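Local coordinates for halogenase (PDB 3E1T), which binds FAD and, as a flavin-dependent halogenase of chondrochloren biosynthesis, probably chlorinates a precursor of that myxobacterial natural product, at residues 46-51 against 223-228; 90-95 against 310-315; 217-222 against 364-369. All blocks are in the same frame, centred on the assembly; numbering follows the deposited sequence.

Contact 1: residues 46-51 against 223-228. With FAD (flavin-adenine dinucleotide), chain C.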
loop_
_atom_site.group_PDB
_atom_site.type_symbol
_atom_site.label_atom_id
_atom_site.label_comp_id
_atom_site.label_asym_id
_atom_site.label_seq_id
_atom_site.Cartn_x
_atom_site.Cartn_y
_atom_site.Cartn_z
ATOM N N ILE A 46 -6.603 8.381 -0.485
ATOM C CA ILE A 46 -5.387 8.452 0.340
ATOM C C ILE A 46 -4.315 7.539 -0.270
ATOM O O ILE A 46 -4.645 6.601 -0.970
ATOM C CB ILE A 46 -5.680 8.075 1.831
ATOM C CG1 ILE A 46 -4.500 8.442 2.750
ATOM C CG2 ILE A 46 -6.033 6.583 1.972
ATOM C CD1 ILE A 46 -4.179 9.952 2.790
ATOM N N GLY A 47 -3.039 7.818 -0.013
ATOM C CA GLY A 47 -1.953 7.009 -0.551
ATOM C C GLY A 47 -1.067 7.800 -1.499
ATOM O O GLY A 47 -0.952 7.461 -2.677
ATOM N N GLU A 48 -0.390 8.809 -0.946
ATOM C CA GLU A 48 0.223 9.903 -1.705
ATOM C C GLU A 48 1.740 9.802 -1.883
ATOM O O GLU A 48 2.290 10.272 -2.883
ATOM C CB GLU A 48 -0.153 11.221 -1.029
ATOM C CG GLU A 48 -1.667 11.502 -1.094
ATOM C CD GLU A 48 -2.220 12.190 0.131
ATOM O OE1 GLU A 48 -3.277 12.848 0.013
ATOM O OE2 GLU A 48 -1.633 12.065 1.226
ATOM N N SER A 49 2.412 9.159 -0.943
ATOM C CA SER A 49 3.865 9.053 -0.982
ATOM C C SER A 49 4.321 7.801 -1.731
ATOM O O SER A 49 3.992 6.673 -1.350
ATOM C CB SER A 49 4.434 9.088 0.445
ATOM O OG SER A 49 5.798 9.485 0.443
ATOM N N LEU A 50 5.101 8.007 -2.789
ATOM C CA LEU A 50 5.472 6.927 -3.695
ATOM C C LEU A 50 6.925 6.469 -3.547
ATOM O O LEU A 50 7.732 7.125 -2.892
ATOM C CB LEU A 50 5.188 7.328 -5.153
ATOM C CG LEU A 50 3.778 7.776 -5.577
ATOM C CD1 LEU A 50 3.760 7.973 -7.078
ATOM C CD2 LEU A 50 2.701 6.753 -5.151
ATOM N N LEU A 51 7.227 5.331 -4.173
ATOM C CA LEU A 51 8.542 4.706 -4.159
ATOM C C LEU A 51 9.155 4.734 -5.562
ATOM O O LEU A 51 8.424 4.828 -6.562
ATOM C CB LEU A 51 8.446 3.248 -3.654
ATOM C CG LEU A 51 7.827 2.990 -2.266
ATOM C CD1 LEU A 51 7.998 1.544 -1.835
ATOM C CD2 LEU A 51 8.372 3.947 -1.191
ATOM N N ILE A 223 3.157 14.902 4.592
ATOM C CA ILE A 223 3.544 14.752 3.193
ATOM C C ILE A 223 3.254 16.051 2.463
ATOM O O ILE A 223 2.095 16.478 2.412
ATOM C CB ILE A 223 2.767 13.615 2.503
ATOM C CG1 ILE A 223 2.992 12.280 3.230
ATOM C CG2 ILE A 223 3.143 13.524 1.021
ATOM C CD1 ILE A 223 2.027 11.152 2.809
ATOM N N PRO A 224 4.302 16.697 1.914
ATOM C CA PRO A 224 4.065 17.893 1.106
ATOM C C PRO A 224 3.569 17.519 -0.290
ATOM O O PRO A 224 4.206 16.718 -0.996
ATOM C CB PRO A 224 5.439 18.563 1.042
ATOM C CG PRO A 224 6.437 17.423 1.197
ATOM C CD PRO A 224 5.737 16.352 2.018
ATOM N N LEU A 225 2.427 18.087 -0.671
ATOM C CA LEU A 225 1.824 17.824 -1.978
ATOM C C LEU A 225 2.094 18.943 -2.983
ATOM O O LEU A 225 2.178 18.708 -4.189
ATOM C CB LEU A 225 0.328 17.581 -1.815
ATOM C CG LEU A 225 0.007 16.362 -0.937
ATOM C CD1 LEU A 225 -1.479 16.221 -0.770
ATOM C CD2 LEU A 225 0.631 15.090 -1.540
ATOM N N SER A 226 2.219 20.161 -2.469
ATOM C CA SER A 226 2.696 21.302 -3.239
ATOM C C SER A 226 3.433 22.249 -2.294
ATOM O O SER A 226 3.735 21.892 -1.139
ATOM C CB SER A 226 1.536 22.015 -3.939
ATOM O OG SER A 226 0.729 22.726 -3.018
ATOM N N ASP A 227 3.729 23.451 -2.778
ATOM C CA ASP A 227 4.345 24.471 -1.934
ATOM C C ASP A 227 3.409 24.849 -0.799
ATOM O O ASP A 227 3.861 25.126 0.313
ATOM C CB ASP A 227 4.741 25.704 -2.761
ATOM C CG ASP A 227 6.086 25.534 -3.455
ATOM O OD1 ASP A 227 6.141 25.645 -4.699
ATOM O OD2 ASP A 227 7.099 25.289 -2.756
ATOM N N THR A 228 2.107 24.835 -1.082
ATOM C CA THR A 228 1.090 25.205 -0.092
ATOM C C THR A 228 0.402 24.029 0.615
ATOM O O THR A 228 -0.026 24.167 1.750
ATOM C CB THR A 228 -0.009 26.078 -0.725
ATOM O OG1 THR A 228 -0.225 25.649 -2.079
ATOM C CG2 THR A 228 0.408 27.540 -0.727
HETATM P PA FAD C . -7.626 1.881 -4.798
HETATM O O1A FAD C . -6.630 3.002 -4.937
HETATM O O2A FAD C . -8.441 1.910 -3.551
HETATM O O5B FAD C . -8.623 1.969 -6.066
HETATM C C5B FAD C . -9.650 1.012 -6.268
HETATM C C4B FAD C . -10.703 1.589 -7.219
HETATM O O4B FAD C . -11.800 0.708 -7.353
HETATM C C3B FAD C . -11.265 2.902 -6.685
HETATM O O3B FAD C . -11.100 3.881 -7.686
HETATM C C2B FAD C . -12.738 2.637 -6.447
HETATM O O2B FAD C . -13.500 3.739 -6.853
HETATM C C1B FAD C . -13.004 1.432 -7.330
HETATM N N9A FAD C . -14.081 0.535 -6.874
HETATM C C8A FAD C . -14.415 0.160 -5.597
HETATM N N7A FAD C . -15.457 -0.699 -5.675
HETATM C C5A FAD C . -15.784 -0.889 -6.976
HETATM C C6A FAD C . -16.767 -1.649 -7.628
HETATM N N6A FAD C . -17.720 -2.296 -6.945
HETATM N N1A FAD C . -16.828 -1.620 -9.002
HETATM C C2A FAD C . -15.973 -0.839 -9.735
HETATM N N3A FAD C . -15.020 -0.087 -9.082
HETATM C C4A FAD C . -14.922 -0.116 -7.734
HETATM N N1 FAD C . 0.250 3.980 -0.170
HETATM C C2 FAD C . 1.360 4.591 -0.685
HETATM O O2 FAD C . 1.875 4.103 -1.688
HETATM N N3 FAD C . 1.873 5.714 -0.060
HETATM C C4 FAD C . 1.265 6.237 1.076
HETATM O O4 FAD C . 1.706 7.250 1.623
HETATM C C4X FAD C . 0.146 5.606 1.605
HETATM N N5 FAD C . -0.487 6.095 2.732
HETATM C C5X FAD C . -1.605 5.453 3.230
HETATM C C6 FAD C . -2.248 5.932 4.376
HETATM C C7 FAD C . -3.382 5.271 4.874
HETATM C C7M FAD C . -3.922 5.664 6.220
HETATM C C8 FAD C . -3.871 4.127 4.231
HETATM C C8M FAD C . -4.956 3.271 4.845
HETATM C C9 FAD C . -3.232 3.664 3.086
HETATM C C9A FAD C . -2.100 4.315 2.582
HETATM N N10 FAD C . -1.490 3.835 1.438
HETATM C C10 FAD C . -0.365 4.470 0.955
HETATM C "C1'" FAD C . -2.089 2.671 0.668
HETATM C "C2'" FAD C . -2.829 3.077 -0.612
HETATM O "O2'" FAD C . -3.955 3.844 -0.237
HETATM C "C3'" FAD C . -3.304 1.841 -1.390
HETATM O "O3'" FAD C . -2.376 0.784 -1.270
HETATM C "C4'" FAD C . -3.492 2.056 -2.892
HETATM O "O4'" FAD C . -4.476 3.043 -3.105
HETATM C "C5'" FAD C . -3.941 0.745 -3.538
HETATM O "O5'" FAD C . -4.426 0.997 -4.828
HETATM P P FAD C . -5.533 0.048 -5.503
HETATM O O1P FAD C . -5.474 0.227 -7.005
HETATM O O2P FAD C . -5.288 -1.384 -5.146
HETATM O O3P FAD C . -6.911 0.461 -4.831
#

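Contact 2: residues 90-95 against 310-315. With FAD (flavin-adenine dinucleotide), chain C.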
loop_
_atom_site.group_PDB
_atom_site.type_symbol
_atom_site.label_atom_id
_atom_site.label_comp_id
_atom_site.label_asym_id
_atom_site.label_seq_id
_atom_site.Cartn_x
_atom_site.Cartn_y
_atom_site.Cartn_z
ATOM N N TRP A 90 16.223 11.592 12.229
ATOM C CA TRP A 90 17.187 11.048 11.285
ATOM C C TRP A 90 16.578 10.915 9.876
ATOM O O TRP A 90 15.355 10.971 9.708
ATOM C CB TRP A 90 17.742 9.719 11.789
ATOM C CG TRP A 90 16.702 8.666 12.078
ATOM C CD1 TRP A 90 16.048 8.463 13.261
ATOM C CD2 TRP A 90 16.212 7.667 11.176
ATOM N NE1 TRP A 90 15.180 7.403 13.151
ATOM C CE2 TRP A 90 15.262 6.895 11.880
ATOM C CE3 TRP A 90 16.486 7.346 9.838
ATOM C CZ2 TRP A 90 14.580 5.824 11.293
ATOM C CZ3 TRP A 90 15.802 6.280 9.253
ATOM C CH2 TRP A 90 14.859 5.536 9.983
ATOM N N THR A 91 17.434 10.744 8.873
ATOM C CA THR A 91 17.007 10.744 7.475
ATOM C C THR A 91 17.538 9.519 6.730
ATOM O O THR A 91 18.556 8.940 7.103
ATOM C CB THR A 91 17.458 12.050 6.753
ATOM O OG1 THR A 91 16.916 13.192 7.427
ATOM C CG2 THR A 91 16.993 12.087 5.300
ATOM N N PHE A 92 16.828 9.117 5.682
ATOM C CA PHE A 92 17.334 8.109 4.756
ATOM C C PHE A 92 17.181 8.662 3.349
ATOM O O PHE A 92 16.339 9.530 3.104
ATOM C CB PHE A 92 16.585 6.771 4.918
ATOM C CG PHE A 92 15.161 6.799 4.411
ATOM C CD1 PHE A 92 14.874 6.495 3.088
ATOM C CD2 PHE A 92 14.112 7.146 5.256
ATOM C CE1 PHE A 92 13.561 6.532 2.616
ATOM C CE2 PHE A 92 12.793 7.183 4.788
ATOM C CZ PHE A 92 12.525 6.874 3.466
ATOM N N GLY A 93 17.999 8.165 2.434
ATOM C CA GLY A 93 17.895 8.525 1.025
ATOM C C GLY A 93 17.812 7.254 0.207
ATOM O O GLY A 93 18.365 6.228 0.598
ATOM N N PHE A 94 17.113 7.307 -0.921
ATOM C CA PHE A 94 16.974 6.126 -1.764
ATOM C C PHE A 94 18.315 5.735 -2.394
ATOM O O PHE A 94 18.610 4.547 -2.546
ATOM C CB PHE A 94 15.886 6.323 -2.824
ATOM C CG PHE A 94 14.491 6.434 -2.256
ATOM C CD1 PHE A 94 13.962 5.419 -1.458
ATOM C CD2 PHE A 94 13.700 7.542 -2.534
ATOM C CE1 PHE A 94 12.670 5.515 -0.937
ATOM C CE2 PHE A 94 12.409 7.646 -2.023
ATOM C CZ PHE A 94 11.894 6.629 -1.219
ATOM N N THR A 95 19.131 6.734 -2.727
ATOM C CA THR A 95 20.458 6.497 -3.308
ATOM C C THR A 95 21.485 7.493 -2.789
ATOM O O THR A 95 21.147 8.629 -2.437
ATOM C CB THR A 95 20.442 6.648 -4.832
ATOM O OG1 THR A 95 19.832 7.897 -5.165
ATOM C CG2 THR A 95 19.687 5.495 -5.501
ATOM N N PRO A 310 0.766 2.122 6.692
ATOM C CA PRO A 310 1.306 3.258 5.932
ATOM C C PRO A 310 2.777 3.646 6.147
ATOM O O PRO A 310 3.288 4.451 5.364
ATOM C CB PRO A 310 0.417 4.438 6.369
ATOM C CG PRO A 310 -0.758 3.834 7.038
ATOM C CD PRO A 310 -0.286 2.556 7.624
ATOM N N VAL A 311 3.456 3.130 7.174
ATOM C CA VAL A 311 4.840 3.566 7.376
ATOM C C VAL A 311 5.723 2.924 6.312
ATOM O O VAL A 311 5.555 1.742 5.998
ATOM C CB VAL A 311 5.368 3.350 8.824
ATOM C CG1 VAL A 311 5.366 1.907 9.218
ATOM C CG2 VAL A 311 6.775 3.952 8.973
ATOM N N PHE A 312 6.640 3.723 5.765
ATOM C CA PHE A 312 7.447 3.382 4.587
ATOM C C PHE A 312 6.701 3.272 3.239
ATOM O O PHE A 312 7.288 2.886 2.233
ATOM C CB PHE A 312 8.384 2.188 4.847
ATOM C CG PHE A 312 9.574 2.539 5.697
ATOM C CD1 PHE A 312 9.669 2.091 7.008
ATOM C CD2 PHE A 312 10.588 3.351 5.191
ATOM C CE1 PHE A 312 10.768 2.431 7.801
ATOM C CE2 PHE A 312 11.689 3.686 5.965
ATOM C CZ PHE A 312 11.779 3.227 7.282
ATOM N N SER A 313 5.419 3.653 3.222
ATOM C CA SER A 313 4.711 3.963 1.973
ATOM C C SER A 313 4.795 2.878 0.901
ATOM O O SER A 313 5.280 3.134 -0.206
ATOM C CB SER A 313 5.251 5.266 1.389
ATOM O OG SER A 313 5.034 6.361 2.259
ATOM N N SER A 314 4.339 1.674 1.219
ATOM C CA SER A 314 4.472 0.566 0.279
ATOM C C SER A 314 3.213 0.209 -0.504
ATOM O O SER A 314 3.274 -0.653 -1.367
ATOM C CB SER A 314 4.977 -0.674 1.000
ATOM O OG SER A 314 3.994 -1.174 1.885
ATOM N N GLY A 315 2.093 0.867 -0.199
ATOM C CA GLY A 315 0.785 0.486 -0.734
ATOM C C GLY A 315 0.704 0.535 -2.252
ATOM O O GLY A 315 0.347 -0.462 -2.899
HETATM P PA FAD C . -7.626 1.881 -4.798
HETATM O O1A FAD C . -6.630 3.002 -4.937
HETATM O O2A FAD C . -8.441 1.910 -3.551
HETATM O O5B FAD C . -8.623 1.969 -6.066
HETATM C C5B FAD C . -9.650 1.012 -6.268
HETATM C C4B FAD C . -10.703 1.589 -7.219
HETATM O O4B FAD C . -11.800 0.708 -7.353
HETATM C C3B FAD C . -11.265 2.902 -6.685
HETATM O O3B FAD C . -11.100 3.881 -7.686
HETATM C C2B FAD C . -12.738 2.637 -6.447
HETATM O O2B FAD C . -13.500 3.739 -6.853
HETATM C C1B FAD C . -13.004 1.432 -7.330
HETATM N N9A FAD C . -14.081 0.535 -6.874
HETATM C C8A FAD C . -14.415 0.160 -5.597
HETATM N N7A FAD C . -15.457 -0.699 -5.675
HETATM C C5A FAD C . -15.784 -0.889 -6.976
HETATM C C6A FAD C . -16.767 -1.649 -7.628
HETATM N N6A FAD C . -17.720 -2.296 -6.945
HETATM N N1A FAD C . -16.828 -1.620 -9.002
HETATM C C2A FAD C . -15.973 -0.839 -9.735
HETATM N N3A FAD C . -15.020 -0.087 -9.082
HETATM C C4A FAD C . -14.922 -0.116 -7.734
HETATM N N1 FAD C . 0.250 3.980 -0.170
HETATM C C2 FAD C . 1.360 4.591 -0.685
HETATM O O2 FAD C . 1.875 4.103 -1.688
HETATM N N3 FAD C . 1.873 5.714 -0.060
HETATM C C4 FAD C . 1.265 6.237 1.076
HETATM O O4 FAD C . 1.706 7.250 1.623
HETATM C C4X FAD C . 0.146 5.606 1.605
HETATM N N5 FAD C . -0.487 6.095 2.732
HETATM C C5X FAD C . -1.605 5.453 3.230
HETATM C C6 FAD C . -2.248 5.932 4.376
HETATM C C7 FAD C . -3.382 5.271 4.874
HETATM C C7M FAD C . -3.922 5.664 6.220
HETATM C C8 FAD C . -3.871 4.127 4.231
HETATM C C8M FAD C . -4.956 3.271 4.845
HETATM C C9 FAD C . -3.232 3.664 3.086
HETATM C C9A FAD C . -2.100 4.315 2.582
HETATM N N10 FAD C . -1.490 3.835 1.438
HETATM C C10 FAD C . -0.365 4.470 0.955
HETATM C "C1'" FAD C . -2.089 2.671 0.668
HETATM C "C2'" FAD C . -2.829 3.077 -0.612
HETATM O "O2'" FAD C . -3.955 3.844 -0.237
HETATM C "C3'" FAD C . -3.304 1.841 -1.390
HETATM O "O3'" FAD C . -2.376 0.784 -1.270
HETATM C "C4'" FAD C . -3.492 2.056 -2.892
HETATM O "O4'" FAD C . -4.476 3.043 -3.105
HETATM C "C5'" FAD C . -3.941 0.745 -3.538
HETATM O "O5'" FAD C . -4.426 0.997 -4.828
HETATM P P FAD C . -5.533 0.048 -5.503
HETATM O O1P FAD C . -5.474 0.227 -7.005
HETATM O O2P FAD C . -5.288 -1.384 -5.146
HETATM O O3P FAD C . -6.911 0.461 -4.831
#

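Contact 3: residues 217-222 against 364-369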
loop_
_atom_site.group_PDB
_atom_site.type_symbol
_atom_site.label_atom_id
_atom_site.label_comp_id
_atom_site.label_asym_id
_atom_site.label_seq_id
_atom_site.Cartn_x
_atom_site.Cartn_y
_atom_site.Cartn_z
ATOM N N ASP A 217 0.887 8.502 21.591
ATOM C CA ASP A 217 -0.302 7.716 21.223
ATOM C C ASP A 217 -0.242 7.127 19.800
ATOM O O ASP A 217 -1.235 6.578 19.303
ATOM C CB ASP A 217 -1.575 8.551 21.412
ATOM C CG ASP A 217 -2.012 8.651 22.878
ATOM O OD1 ASP A 217 -1.361 8.061 23.758
ATOM O OD2 ASP A 217 -3.035 9.303 23.142
ATOM N N GLY A 218 0.913 7.222 19.154
ATOM C CA GLY A 218 1.060 6.711 17.788
ATOM C C GLY A 218 2.068 7.493 16.999
ATOM O O GLY A 218 3.118 7.857 17.525
ATOM N N TRP A 219 1.761 7.755 15.734
ATOM C CA TRP A 219 2.678 8.505 14.887
ATOM C C TRP A 219 1.958 9.298 13.811
ATOM O O TRP A 219 0.822 8.992 13.459
ATOM C CB TRP A 219 3.770 7.597 14.277
ATOM C CG TRP A 219 3.260 6.526 13.338
ATOM C CD1 TRP A 219 2.768 5.302 13.686
ATOM C CD2 TRP A 219 3.227 6.578 11.903
ATOM N NE1 TRP A 219 2.417 4.592 12.557
ATOM C CE2 TRP A 219 2.682 5.353 11.452
ATOM C CE3 TRP A 219 3.582 7.547 10.959
ATOM C CZ2 TRP A 219 2.482 5.072 10.095
ATOM C CZ3 TRP A 219 3.393 7.267 9.607
ATOM C CH2 TRP A 219 2.847 6.036 9.188
ATOM N N PHE A 220 2.634 10.328 13.308
ATOM C CA PHE A 220 2.101 11.203 12.271
ATOM C C PHE A 220 2.847 11.006 10.963
ATOM O O PHE A 220 4.057 10.754 10.964
ATOM C CB PHE A 220 2.273 12.668 12.687
ATOM C CG PHE A 220 1.105 13.250 13.406
ATOM C CD1 PHE A 220 0.028 13.772 12.694
ATOM C CD2 PHE A 220 1.096 13.319 14.793
ATOM C CE1 PHE A 220 -1.065 14.330 13.358
ATOM C CE2 PHE A 220 0.019 13.870 15.477
ATOM C CZ PHE A 220 -1.066 14.388 14.763
ATOM N N TRP A 221 2.136 11.117 9.848
ATOM C CA TRP A 221 2.792 11.410 8.576
ATOM C C TRP A 221 2.550 12.863 8.195
ATOM O O TRP A 221 1.561 13.473 8.623
ATOM C CB TRP A 221 2.363 10.457 7.452
ATOM C CG TRP A 221 1.009 10.738 6.828
ATOM C CD1 TRP A 221 0.706 11.720 5.926
ATOM C CD2 TRP A 221 -0.205 9.990 7.026
ATOM N NE1 TRP A 221 -0.627 11.654 5.572
ATOM C CE2 TRP A 221 -1.205 10.594 6.223
ATOM C CE3 TRP A 221 -0.549 8.884 7.820
ATOM C CZ2 TRP A 221 -2.520 10.122 6.181
ATOM C CZ3 TRP A 221 -1.857 8.403 7.769
ATOM C CH2 TRP A 221 -2.834 9.033 6.959
ATOM N N TYR A 222 3.457 13.405 7.385
ATOM C CA TYR A 222 3.458 14.821 6.989
ATOM C C TYR A 222 4.036 14.850 5.584
ATOM O O TYR A 222 5.246 14.771 5.404
ATOM C CB TYR A 222 4.335 15.646 7.938
ATOM C CG TYR A 222 4.285 17.163 7.737
ATOM C CD1 TYR A 222 3.377 17.943 8.449
ATOM C CD2 TYR A 222 5.166 17.815 6.867
ATOM C CE1 TYR A 222 3.328 19.332 8.292
ATOM C CE2 TYR A 222 5.130 19.232 6.704
ATOM C CZ TYR A 222 4.205 19.971 7.418
ATOM O OH TYR A 222 4.134 21.352 7.294
ATOM N N ALA A 364 9.393 -5.141 12.923
ATOM C CA ALA A 364 10.666 -4.758 13.563
ATOM C C ALA A 364 10.839 -3.232 13.697
ATOM O O ALA A 364 11.378 -2.758 14.703
ATOM C CB ALA A 364 11.875 -5.402 12.843
ATOM N N PHE A 365 10.356 -2.469 12.706
ATOM C CA PHE A 365 10.440 -1.007 12.742
ATOM C C PHE A 365 9.556 -0.391 13.829
ATOM O O PHE A 365 9.990 0.528 14.537
ATOM C CB PHE A 365 10.116 -0.384 11.377
ATOM C CG PHE A 365 10.508 1.060 11.269
ATOM C CD1 PHE A 365 11.854 1.430 11.202
ATOM C CD2 PHE A 365 9.549 2.057 11.246
ATOM C CE1 PHE A 365 12.221 2.767 11.107
ATOM C CE2 PHE A 365 9.920 3.393 11.143
ATOM C CZ PHE A 365 11.259 3.741 11.079
ATOM N N TYR A 366 8.318 -0.874 13.946
ATOM C CA TYR A 366 7.456 -0.503 15.069
ATOM C C TYR A 366 8.100 -0.857 16.428
ATOM O O TYR A 366 8.053 -0.061 17.364
ATOM C CB TYR A 366 6.101 -1.196 14.951
ATOM C CG TYR A 366 5.038 -0.393 14.230
ATOM C CD1 TYR A 366 5.027 -0.296 12.846
ATOM C CD2 TYR A 366 4.041 0.273 14.945
ATOM C CE1 TYR A 366 4.022 0.452 12.177
ATOM C CE2 TYR A 366 3.050 0.996 14.299
ATOM C CZ TYR A 366 3.046 1.074 12.907
ATOM O OH TYR A 366 2.072 1.814 12.275
ATOM N N ASP A 367 8.686 -2.052 16.508
ATOM C CA ASP A 367 9.399 -2.543 17.700
ATOM C C ASP A 367 10.565 -1.644 18.123
ATOM O O ASP A 367 10.844 -1.534 19.303
ATOM C CB ASP A 367 9.894 -3.983 17.484
ATOM C CG ASP A 367 10.667 -4.549 18.698
ATOM O OD1 ASP A 367 10.058 -5.230 19.556
ATOM O OD2 ASP A 367 11.890 -4.310 18.788
ATOM N N MET A 368 11.227 -0.995 17.175
ATOM C CA MET A 368 12.416 -0.207 17.497
ATOM C C MET A 368 12.124 1.142 18.158
ATOM O O MET A 368 13.015 1.717 18.783
ATOM C CB MET A 368 13.325 -0.027 16.275
ATOM C CG MET A 368 12.891 1.067 15.330
ATOM S SD MET A 368 14.200 2.266 14.994
ATOM C CE MET A 368 15.268 1.282 13.928
ATOM N N ASN A 369 10.900 1.658 18.030
ATOM C CA ASN A 369 10.570 2.886 18.749
ATOM C C ASN A 369 10.551 2.675 20.270
ATOM O O ASN A 369 9.836 1.818 20.788
ATOM C CB ASN A 369 9.256 3.501 18.275
ATOM C CG ASN A 369 9.077 4.922 18.760
ATOM O OD1 ASN A 369 9.862 5.800 18.429
ATOM N ND2 ASN A 369 8.040 5.154 19.548
#

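Contact 1: residues 46-51 against 223-228
S49 and I223 meet through one carbon each, CB of S49 lying 4.0 Å from CD1 of I223, the tip of a side chain that starts out toward residues 46-51. The same methyl comes within 4.1 Å of OE2 of E48, whose chain passes it obliquely. L225 runs at about a right angle to E48 and touches it in two places: its CD1 is 3.9 Å from OE1, while CD2 packs 4.0 Å from CB of E48. Branched aliphatic residues suit these places because they fill the space beside the acid without competing for its oxygens. Residues 46-51 form part of the loop that follows strand 33-36 of the Rossmann-type FAD-binding domain, and here the loop reads the pyrimidine end of the flavin with its backbone. N3 of FAD donates to O of S49 over 2.7 Å in a nearly straight bond (167°), and N of S49, set off the flavin plane on the side of G47, returns a longer bond of 3.3 Å to O4; together they probably hold the pyrimidine edge in place. On the ribityl side, O2' of FAD donates to O of I46 at 2.9 Å. G47, between these two anchors, lays its CA 3.3 Å from C4X of FAD; a side chain here would run into O2', and with this backbone a CB would also press on the carbonyl O of I46, so glycine fits. The second shell fixes the loop's polar ends. A bend at chi2 (144°) carries the carboxylate of E48 to the sheet, where OE1 is hydrogen-bonded to Y195 OH and OE2 to S231 OG, so both buried oxygens are engaged. OG of S49 is hydrogen-bonded to Q107 and K76, and I210 of strand 210-215 touches both S49 and I223.

Contact 2: residues 90-95 against 310-315
F92 and F312 belong to an aromatic cluster at the margin of the flavin site, where strand 90-93 approaches the turn that precedes helix 315-333. Their closest atoms are the two CE2 carbons, one from each ring, 3.9 Å apart, and CZ of F92 follows at 4.1 Å from CE2 of F312. The two side chains come from opposing directions and meet at their outer carbons, and with centroids 5.7 Å apart and planes at 49° the rings lie obliquely, in neither a stack nor a T-shape. CB of F92 points toward residues 310-315, and with CG between the backbone N and the carbonyl carbon (chi1 71°) the ring reaches across to F312. F312 owes its position to a type II beta turn from P310 to S313, closed by S313 N donating to P310 O at 3.1 Å. It holds the third place of that turn, with a left-handed backbone more usual for glycine, and its ring is kept among aromatic neighbours: F365 edge-to-face, with F81 and F361 also in contact. A large flat side chain suits this spot because it has rings to meet on several sides. The other side of the turn faces FAD. P310 lays CB 3.6 Å from C6 of the cofactor, S313 brings OG to 3.5 Å from O4, and CA of G315, at the start of the helix, lies 3.2 Å from O3'; a CB on this residue would run into C1' of the ribityl chain, which suits glycine.

Contact 3: residues 217-222 against 364-369
W219 has its CG between the backbone N and the carbonyl carbon (chi1 64°), a turn that carries the indole off strand 218-224 and presents its N-H to Y366, whose phenol leaves helix 340-368 and comes in roughly square to the indole. NE1 of W219 donates to OH of Y366 over 2.8 Å, with an N-H...O angle of 155°. The oxygen sits at the indole's edge, 16° out of the ring plane, while CZ of Y366 lies 3.6 Å from NE1. The two rings are steeply inclined and meet obliquely, so the bond, rather than stacking, joins them. Tyrosine suits the place because its hydroxyl serves two partners at once: besides taking the indole N-H, it is hydrogen-bonded to OD2 of D309. A phenylalanine at W219 would lack the N-H, and the buried hydroxyl of Y366, losing this donor while keeping its bond to D309, would probably be freer to shift. Around the pair, W83 meets the indole edge-to-face, W377 packs on it too, and V311 touches both W219 and Y366. The bond thus ties an inner strand of the large mixed sheet to the last turns of the long helix 340-368, in a chain whose Rossmann-type FAD domain and mixed sheet are consistent with the p-hydroxybenzoate hydroxylase-like fold of flavin-dependent halogenases.

The isoalloxazine ring lies between contacts 1 and 2: G47 and I46 pack on one face, P310 and S313 on the other. The two loops also touch directly, with CG of L51 3.3 Å from O of S313, and the contact centres are about 13 Å apart. Contact 3 adjoins contact 2 on the side of V311, again with about 13 Å between centres, N of V311 being 3.6 Å from CH2 of W219. The side chain of W219 is about 7 Å from FAD, whereas W221, two residues on in the same strand, touches it. Contacts 1 and 3, centres about 19 Å apart, share strand 218-224; CD1 of I46 reaches CZ2 of W221 at 3.8 Å.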